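Type 3 secretion system translocon protein SctE (Shigella flexneri, PDB 3U0C) inserts into the host membrane together with IpaC, forming the pore through which type III secretion effectors reach the cytosol of target cells. Local coordinates at residues L92-S95 with D96-T100; K150-L153 with S154-I158. One frame throughout, in Å; residues are numbered along the deposited sequence.

How the contacts relate
The chain is a fragment from the N-terminal half of the protein. Helix 50-65 comes first. Helix 71-141 follows and carries contact 1 within its first half. The chain then turns through a loop, and helix 150-197 runs back along helix 71-141. Contact 2 forms the first turns of this returning helix. Each contact lies within one helix, so neither closes a long loop. They follow in series, without nesting or crossing. Their centres lie about 62 Å apart, near the two ends of the coiled coil. Contact 1 faces the C-terminal end of helix 150-197, and contact 2 faces the end of helix 71-141.

Contact 1. Residues L92-S95 with D96-T100; sequences LEFS and DKINT
Within the long coiled-coil helix 71-141, Phe94 and Ile98 meet one turn apart. Ile98 CG1 lies over one face of the Phe94 ring, 3.8 Å from its centroid and 25° off the ring normal. This is a CH-pi contact, offset toward the rim, with CG1 3.4 Å from CE2 of Phe94. Ile98 CD1 reaches on to CZ of the ring at 3.8 Å. The ring reaches this place because chi1 of Phe94 (-171°) swings CG away from the backbone N and beside the carbonyl carbon. Phe94 O accepts the backbone N-H of Ile98, which holds the two residues one turn apart.

The pair belongs to the hydrophobic side of the coiled coil. Phe94 touches Ile196 of helix 150-197 and meets Phe199 edge-to-face, while Ile98 touches Leu192.

Another side of the helix is polar and holds two waters. Ser95 OG hydrogen-bonds to both. Water 1 also donates to Asn99 OD1 at 2.8 Å, and water 2 donates to Asp96 OD1 at 2.7 Å. The serine hydroxyl is thus bridged to both side chains. Asp96 O is gripped twice from the next turn, by Thr100 N and by Thr100 OG1. The OG1 bond is 3.1 Å long and reaches Asp96 O from above the carbonyl plane. On Glu93, OE2 is salt-bridged to Lys90 and OE1 is hydrogen-bonded to Gln89.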
loop_
_atom_site.group_PDB
_atom_site.type_symbol
_atom_site.label_atom_id
_atom_site.label_comp_id
_atom_site.label_asym_id
_atom_site.label_seq_id
_atom_site.Cartn_x
_atom_site.Cartn_y
_atom_site.Cartn_z
ATOM N N LEU A 92 3.366 15.270 -17.595
ATOM C CA LEU A 92 2.444 14.189 -17.956
ATOM C C LEU A 92 2.766 12.890 -17.222
ATOM O O LEU A 92 1.879 12.173 -16.779
ATOM C CB LEU A 92 2.493 13.914 -19.455
ATOM C CG LEU A 92 1.801 14.891 -20.396
ATOM C CD1 LEU A 92 2.144 14.541 -21.847
ATOM C CD2 LEU A 92 0.306 14.889 -20.146
ATOM N N GLU A 93 4.054 12.602 -17.142
ATOM C CA GLU A 93 4.582 11.393 -16.554
ATOM C C GLU A 93 4.258 11.372 -15.064
ATOM O O GLU A 93 3.762 10.378 -14.537
ATOM C CB GLU A 93 6.093 11.387 -16.778
ATOM C CG GLU A 93 6.870 10.236 -16.203
ATOM C CD GLU A 93 8.348 10.536 -16.169
ATOM O OE1 GLU A 93 8.981 10.572 -17.258
ATOM O OE2 GLU A 93 8.875 10.781 -15.061
ATOM N N PHE A 94 4.545 12.490 -14.404
ATOM C CA PHE A 94 4.280 12.673 -12.978
ATOM C C PHE A 94 2.797 12.542 -12.662
ATOM O O PHE A 94 2.411 11.906 -11.675
ATOM C CB PHE A 94 4.748 14.056 -12.545
ATOM C CG PHE A 94 4.718 14.283 -11.056
ATOM C CD1 PHE A 94 5.765 13.860 -10.259
ATOM C CD2 PHE A 94 3.667 14.962 -10.462
ATOM C CE1 PHE A 94 5.754 14.092 -8.907
ATOM C CE2 PHE A 94 3.658 15.195 -9.108
ATOM C CZ PHE A 94 4.700 14.762 -8.337
ATOM N N SER A 95 1.973 13.163 -13.494
ATOM C CA SER A 95 0.539 13.098 -13.308
ATOM C C SER A 95 0.039 11.653 -13.340
ATOM O O SER A 95 -0.757 11.252 -12.490
ATOM C CB SER A 95 -0.181 13.920 -14.366
ATOM O OG SER A 95 -1.580 13.897 -14.149
ATOM N N ASP A 96 0.506 10.878 -14.316
ATOM C CA ASP A 96 0.048 9.500 -14.477
ATOM C C ASP A 96 0.456 8.676 -13.272
ATOM O O ASP A 96 -0.337 7.915 -12.733
ATOM C CB ASP A 96 0.612 8.864 -15.755
ATOM C CG ASP A 96 -0.030 9.422 -17.028
ATOM O OD1 ASP A 96 -1.192 9.899 -16.969
ATOM O OD2 ASP A 96 0.625 9.386 -18.096
ATOM N N LYS A 97 1.703 8.855 -12.866
ATOM C CA LYS A 97 2.309 8.118 -11.781
ATOM C C LYS A 97 1.644 8.428 -10.436
ATOM O O LYS A 97 1.375 7.521 -9.632
ATOM C CB LYS A 97 3.796 8.445 -11.724
ATOM C CG LYS A 97 4.546 7.736 -10.625
ATOM C CD LYS A 97 4.491 6.231 -10.844
ATOM C CE LYS A 97 4.607 5.451 -9.539
ATOM N NZ LYS A 97 4.013 4.108 -9.738
ATOM N N ILE A 98 1.415 9.711 -10.187
ATOM C CA ILE A 98 0.675 10.139 -9.012
ATOM C C ILE A 98 -0.713 9.491 -8.952
ATOM O O ILE A 98 -1.152 9.065 -7.885
ATOM C CB ILE A 98 0.505 11.664 -8.967
ATOM C CG1 ILE A 98 1.823 12.339 -8.612
ATOM C CG2 ILE A 98 -0.599 12.080 -8.014
ATOM C CD1 ILE A 98 2.564 11.701 -7.523
ATOM N N ASN A 99 -1.393 9.435 -10.096
ATOM C CA ASN A 99 -2.724 8.832 -10.175
ATOM C C ASN A 99 -2.678 7.346 -9.841
ATOM O O ASN A 99 -3.538 6.813 -9.132
ATOM C CB ASN A 99 -3.325 9.022 -11.561
ATOM C CG ASN A 99 -3.792 10.438 -11.795
ATOM O OD1 ASN A 99 -3.937 11.219 -10.850
ATOM N ND2 ASN A 99 -4.032 10.784 -13.059
ATOM N N THR A 100 -1.653 6.688 -10.356
ATOM C CA THR A 100 -1.429 5.292 -10.089
ATOM C C THR A 100 -1.121 5.081 -8.606
ATOM O O THR A 100 -1.793 4.276 -7.935
ATOM C CB THR A 100 -0.307 4.762 -10.989
ATOM O OG1 THR A 100 -0.748 4.834 -12.345
ATOM C CG2 THR A 100 0.013 3.308 -10.660
HETATM O O HOH W 1 -2.922 13.748 -11.455
HETATM O O HOH W 2 -2.815 11.868 -16.126
#

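Contact 2. Residues K150-L153 with S154-I158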
loop_
_atom_site.group_PDB
_atom_site.type_symbol
_atom_site.label_atom_id
_atom_site.label_comp_id
_atom_site.label_asym_id
_atom_site.label_seq_id
_atom_site.Cartn_x
_atom_site.Cartn_y
_atom_site.Cartn_z
ATOM N N LYS A 150 -15.657 -38.762 32.121
ATOM C CA LYS A 150 -14.297 -38.251 31.970
ATOM C C LYS A 150 -13.789 -38.543 30.579
ATOM O O LYS A 150 -13.233 -37.667 29.942
ATOM C CB LYS A 150 -13.350 -38.871 32.998
ATOM C CG LYS A 150 -12.185 -37.987 33.388
ATOM C CD LYS A 150 -11.114 -38.779 34.135
ATOM C CE LYS A 150 -10.319 -39.665 33.169
ATOM N NZ LYS A 150 -9.502 -40.703 33.878
ATOM N N LYS A 151 -13.990 -39.771 30.103
ATOM C CA LYS A 151 -13.445 -40.186 28.803
ATOM C C LYS A 151 -13.852 -39.233 27.674
ATOM O O LYS A 151 -13.039 -38.857 26.820
ATOM C CB LYS A 151 -13.863 -41.627 28.492
ATOM C CG LYS A 151 -13.372 -42.162 27.145
ATOM C CD LYS A 151 -13.510 -43.690 27.059
ATOM C CE LYS A 151 -13.879 -44.145 25.652
ATOM N NZ LYS A 151 -12.922 -45.167 25.105
ATOM N N LYS A 152 -15.110 -38.811 27.693
ATOM C CA LYS A 152 -15.666 -37.981 26.634
ATOM C C LYS A 152 -15.149 -36.545 26.691
ATOM O O LYS A 152 -14.690 -36.021 25.678
ATOM C CB LYS A 152 -17.193 -38.016 26.695
ATOM C CG LYS A 152 -17.888 -37.244 25.596
ATOM C CD LYS A 152 -19.412 -37.381 25.715
ATOM C CE LYS A 152 -20.133 -36.587 24.625
ATOM N NZ LYS A 152 -21.630 -36.711 24.729
ATOM N N LEU A 153 -15.222 -35.911 27.863
ATOM C CA LEU A 153 -14.655 -34.569 28.047
ATOM C C LEU A 153 -13.179 -34.512 27.631
ATOM O O LEU A 153 -12.722 -33.532 27.028
ATOM C CB LEU A 153 -14.795 -34.104 29.497
ATOM C CG LEU A 153 -16.187 -33.837 30.078
ATOM C CD1 LEU A 153 -16.179 -33.965 31.595
ATOM C CD2 LEU A 153 -16.702 -32.471 29.663
ATOM N N SER A 154 -12.426 -35.557 27.964
ATOM C CA SER A 154 -11.014 -35.602 27.600
ATOM C C SER A 154 -10.849 -35.533 26.085
ATOM O O SER A 154 -9.938 -34.888 25.590
ATOM C CB SER A 154 -10.350 -36.863 28.148
ATOM O OG SER A 154 -10.267 -36.810 29.567
ATOM N N ARG A 155 -11.746 -36.202 25.367
ATOM C CA ARG A 155 -11.764 -36.193 23.909
ATOM C C ARG A 155 -12.208 -34.848 23.343
ATOM O O ARG A 155 -11.830 -34.495 22.228
ATOM C CB ARG A 155 -12.679 -37.296 23.363
ATOM C CG ARG A 155 -12.102 -38.700 23.433
ATOM C CD ARG A 155 -13.050 -39.719 22.801
ATOM N NE ARG A 155 -14.457 -39.417 23.083
ATOM C CZ ARG A 155 -15.266 -40.196 23.800
ATOM N NH1 ARG A 155 -14.813 -41.333 24.298
ATOM N NH2 ARG A 155 -16.535 -39.846 24.020
ATOM N N GLU A 156 -13.015 -34.106 24.097
ATOM C CA GLU A 156 -13.453 -32.789 23.655
ATOM C C GLU A 156 -12.343 -31.772 23.863
ATOM O O GLU A 156 -12.239 -30.775 23.143
ATOM C CB GLU A 156 -14.668 -32.323 24.442
ATOM C CG GLU A 156 -15.879 -33.227 24.398
ATOM C CD GLU A 156 -17.016 -32.645 25.226
ATOM O OE1 GLU A 156 -16.839 -31.522 25.764
ATOM O OE2 GLU A 156 -18.078 -33.300 25.342
ATOM N N GLU A 157 -11.539 -32.011 24.887
ATOM C CA GLU A 157 -10.446 -31.116 25.188
ATOM C C GLU A 157 -9.307 -31.297 24.195
ATOM O O GLU A 157 -8.602 -30.353 23.907
ATOM C CB GLU A 157 -9.946 -31.309 26.615
ATOM C CG GLU A 157 -8.609 -30.658 26.879
ATOM C CD GLU A 157 -8.088 -30.964 28.265
ATOM O OE1 GLU A 157 -8.449 -32.024 28.827
ATOM O OE2 GLU A 157 -7.316 -30.136 28.797
ATOM N N ILE A 158 -9.115 -32.501 23.669
ATOM C CA ILE A 158 -8.076 -32.688 22.667
ATOM C C ILE A 158 -8.527 -32.019 21.388
ATOM O O ILE A 158 -7.713 -31.520 20.611
ATOM C CB ILE A 158 -7.781 -34.174 22.384
ATOM C CG1 ILE A 158 -9.065 -34.909 21.994
ATOM C CG2 ILE A 158 -7.111 -34.816 23.576
ATOM C CD1 ILE A 158 -8.873 -36.082 21.014
#
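Arg155 folds back along the preceding turn of helix 150-197, toward Lys151 and Lys152. Its CB rests 3.3 Å from Lys152 O. CG, turned beside the backbone N (chi1 -76°), lies 3.5 Å from Lys151 O, and CD stays near the same oxygen. A bend at chi3 (-38°) then brings the guanidinium back over the backbone. NE and CZ lie near Lys152 CA, which sits 3.3 Å above one face of the group, toward its rim. Lys151 O is on that face too. NH2 ends beside CB and CG of Lys152. NH1 meets CG and CE of Lys151, with CE in the guanidinium plane, at its edge. The two lysines thus meet Arg155 through their aliphatic chains. The charges of Lys151 and Arg155 are nevertheless close, with NZ 4.4 Å from NH1, which is probably a mild repulsion, since both residues are exposed to solvent.

Ser154 does bond back to the first turn, through its side chain as well as its backbone. Its OG donates to Lys150 O at 3.1 Å, from 46° out of the carbonyl plane. Ser154 N donates to the same oxygen at 3.0 Å, nearly along the C=O axis. Two donors therefore grip Lys150 O.

These residues begin the returning helix of the coiled coil. Leu153 is buried against Leu140 of helix 71-141 and Leu143 of the connecting loop. Glu156 touches Ile136, and Glu157 hydrogen-bonds to Gln137, both on helix 71-141.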